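Side-chain contact in fusolin (PDB 4YN1), which forms the crystalline spindles of an insect poxvirus that enhance its virulence, and probably acts on chitin through a domain of the lytic polysaccharide monooxygenase family: residues D163-W167 and P168-L172. Sequence-based numbering, arbitrary orientation.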
ATOM      1  N   ASP A 163      13.450  -4.215  -2.337  1.00 11.12           N
ATOM      2  CA  ASP A 163      13.543  -2.997  -1.580  1.00 11.04           C
ATOM      3  C   ASP A 163      12.383  -2.725  -0.660  1.00 16.07           C
ATOM      4  O   ASP A 163      11.228  -2.957  -1.027  1.00 14.24           O
ATOM      5  CB  ASP A 163      13.607  -1.830  -2.558  1.00 11.87           C
ATOM      6  CG  ASP A 163      14.753  -1.832  -3.552  1.00 16.99           C
ATOM      7  OD1 ASP A 163      15.867  -2.293  -3.181  1.00 16.35           O
ATOM      8  OD2 ASP A 163      14.573  -1.273  -4.662  1.00 16.76           O
ATOM      9  N   LYS A 164      12.691  -2.097   0.481  1.00 13.75           N
ATOM     10  CA  LYS A 164      11.673  -1.538   1.362  1.00 13.87           C
ATOM     11  C   LYS A 164      11.212  -0.229   0.731  1.00 18.02           C
ATOM     12  O   LYS A 164      12.019   0.490   0.127  1.00 17.10           O
ATOM     13  CB  LYS A 164      12.279  -1.159   2.727  1.00 16.92           C
ATOM     14  CG  LYS A 164      12.702  -2.343   3.566  1.00 29.00           C
ATOM     15  CD  LYS A 164      11.509  -3.100   4.052  1.00 33.85           C
ATOM     16  CE  LYS A 164      11.723  -3.848   5.342  1.00 39.64           C
ATOM     17  NZ  LYS A 164      11.262  -5.247   5.258  1.00 45.79           N
ATOM     18  N   VAL A 165       9.949   0.122   0.946  1.00 12.39           N
ATOM     19  CA  VAL A 165       9.436   1.443   0.588  1.00 12.31           C
ATOM     20  C   VAL A 165      10.051   2.407   1.634  1.00 15.48           C
ATOM     21  O   VAL A 165       9.873   2.193   2.826  1.00 15.65           O
ATOM     22  CB  VAL A 165       7.893   1.452   0.651  1.00 15.08           C
ATOM     23  CG1 VAL A 165       7.347   2.857   0.547  1.00 15.86           C
ATOM     24  CG2 VAL A 165       7.306   0.568  -0.437  1.00 15.84           C
ATOM     25  N   THR A 166      10.835   3.398   1.201  1.00 13.47           N
ATOM     26  CA  THR A 166      11.491   4.347   2.115  1.00 14.05           C
ATOM     27  C   THR A 166      11.436   5.719   1.460  1.00 14.91           C
ATOM     28  O   THR A 166      11.274   5.815   0.234  1.00 13.99           O
ATOM     29  CB  THR A 166      12.971   3.923   2.392  1.00 28.94           C
ATOM     30  OG1 THR A 166      13.691   3.987   1.156  1.00 33.46           O
ATOM     31  CG2 THR A 166      13.086   2.542   2.916  1.00 37.60           C
ATOM     32  N   TRP A 167      11.518   6.777   2.263  1.00 11.12           N
ATOM     33  CA  TRP A 167      11.355   8.144   1.748  1.00 12.17           C
ATOM     34  C   TRP A 167      12.322   8.565   0.614  1.00 15.52           C
ATOM     35  O   TRP A 167      11.866   9.117  -0.398  1.00 14.41           O
ATOM     36  CB  TRP A 167      11.359   9.158   2.885  1.00 12.19           C
ATOM     37  CG  TRP A 167      10.175   9.015   3.782  1.00 12.49           C
ATOM     38  CD1 TRP A 167      10.149   8.482   5.044  1.00 15.16           C
ATOM     39  CD2 TRP A 167       8.828   9.388   3.473  1.00 12.44           C
ATOM     40  NE1 TRP A 167       8.890   8.575   5.563  1.00 13.31           N
ATOM     41  CE2 TRP A 167       8.061   9.158   4.632  1.00 15.67           C
ATOM     42  CE3 TRP A 167       8.234  10.053   2.395  1.00 13.76           C
ATOM     43  CZ2 TRP A 167       6.697   9.463   4.692  1.00 15.57           C
ATOM     44  CZ3 TRP A 167       6.880  10.358   2.457  1.00 16.25           C
ATOM     45  CH2 TRP A 167       6.125  10.038   3.586  1.00 16.61           C
ATOM     46  N   PRO A 168      13.611   8.209   0.654  1.00 14.00           N
ATOM     47  CA  PRO A 168      14.480   8.540  -0.504  1.00 14.44           C
ATOM     48  C   PRO A 168      14.123   7.803  -1.803  1.00 17.36           C
ATOM     49  O   PRO A 168      14.648   8.160  -2.865  1.00 18.90           O
ATOM     50  CB  PRO A 168      15.882   8.193  -0.029  1.00 17.20           C
ATOM     51  CG  PRO A 168      15.756   7.600   1.291  1.00 22.38           C
ATOM     52  CD  PRO A 168      14.353   7.540   1.733  1.00 16.69           C
ATOM     53  N   LEU A 169      13.221   6.781  -1.749  1.00 11.81           N
ATOM     54  CA  LEU A 169      12.765   6.094  -2.950  1.00 10.79           C
ATOM     55  C   LEU A 169      11.379   6.556  -3.366  1.00 13.87           C
ATOM     56  O   LEU A 169      10.783   5.921  -4.243  1.00 14.42           O
ATOM     57  CB  LEU A 169      12.769   4.571  -2.737  1.00 11.39           C
ATOM     58  CG  LEU A 169      14.081   3.935  -2.366  1.00 14.84           C
ATOM     59  CD1 LEU A 169      13.949   2.400  -2.348  1.00 14.86           C
ATOM     60  CD2 LEU A 169      15.174   4.378  -3.326  1.00 17.67           C
ATOM     61  N   LEU A 170      10.867   7.658  -2.787  1.00 11.67           N
ATOM     62  CA  LEU A 170       9.513   8.183  -3.088  1.00 11.51           C
ATOM     63  C   LEU A 170       9.583   9.584  -3.654  1.00 15.78           C
ATOM     64  O   LEU A 170      10.466  10.352  -3.298  1.00 16.52           O
ATOM     65  CB  LEU A 170       8.662   8.189  -1.810  1.00 11.33           C
ATOM     66  CG  LEU A 170       8.186   6.842  -1.277  1.00 12.59           C
ATOM     67  CD1 LEU A 170       7.590   7.024   0.087  1.00 13.81           C
ATOM     68  CD2 LEU A 170       7.192   6.206  -2.197  1.00 13.23           C
ATOM     69  N   GLU A 171       8.709   9.876  -4.600  1.00 13.00           N
ATOM     70  CA  GLU A 171       8.574  11.167  -5.235  1.00 11.66           C
ATOM     71  C   GLU A 171       7.149  11.664  -5.068  1.00 14.06           C
ATOM     72  O   GLU A 171       6.196  10.918  -5.310  1.00 11.09           O
ATOM     73  CB  GLU A 171       9.004  11.096  -6.716  1.00 14.99           C
ATOM     74  CG  GLU A 171       8.195  10.261  -7.683  1.00 30.30           C
ATOM     75  CD  GLU A 171       8.872  10.143  -9.041  1.00 55.73           C
ATOM     76  OE1 GLU A 171       8.194  10.383 -10.065  1.00 56.03           O
ATOM     77  OE2 GLU A 171      10.084   9.823  -9.083  1.00 40.66           O
ATOM     78  N   LEU A 172       7.004  12.926  -4.714  1.00 10.75           N
ATOM     79  CA  LEU A 172       5.687  13.550  -4.525  1.00 12.14           C
ATOM     80  C   LEU A 172       5.004  13.779  -5.854  1.00 16.01           C
ATOM     81  O   LEU A 172       5.592  14.363  -6.757  1.00 13.82           O
ATOM     82  CB  LEU A 172       5.843  14.881  -3.788  1.00 12.46           C
ATOM     83  CG  LEU A 172       4.548  15.636  -3.475  1.00 13.58           C
ATOM     84  CD1 LEU A 172       3.778  14.931  -2.365  1.00 13.27           C
ATOM     85  CD2 LEU A 172       4.838  17.063  -3.040  1.00 16.60           C
TER
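Two backbone hydrogen bonds, each spanning three residues, wind the chain into a short 3-10 turn centred on Trp-167 and Pro-168. Leu-169 N donates to Thr-166 O at 2.9 Å with an N-H...O angle of 148°, and Leu-170 N donates to Trp-167 O at 3.0 Å with an angle of 157°.

Side-chain packing falls into two groups. On one side of the turn, Thr-166 and Leu-169 run side by side in the same direction. Thr-166 OG1, placed between its own backbone N and carbonyl carbon (chi1 64°), reaches Leu-169 CG at 3.5 Å and Pro-168 CD at 3.7 Å. Leu-169 CD1 extends further back along the chain, ending 3.7 Å from Lys-164 O and 4.2 Å from Asp-163 CB. In the second group, which is apolar, Leu-170 CD1 serves two neighbours, meeting Trp-167 CE3 obliquely at 3.9 Å and Val-165 CG1 at 4.2 Å.

The buried indole is fixed from outside the turn: its NE1 donates to Val-88 O, while Tyr-152 and Tyr-212 make edge-to-face contacts with it. Leu-170 also packs on both tyrosines, and Leu-169 and Glu-171 pair by backbone hydrogen bonds with Thr-155 and Val-153. The arrangement is a short 3-10 turn leading into strand 170-176, which lies antiparallel to strand 147-154 in the beta-sandwich core of the LPMO fold.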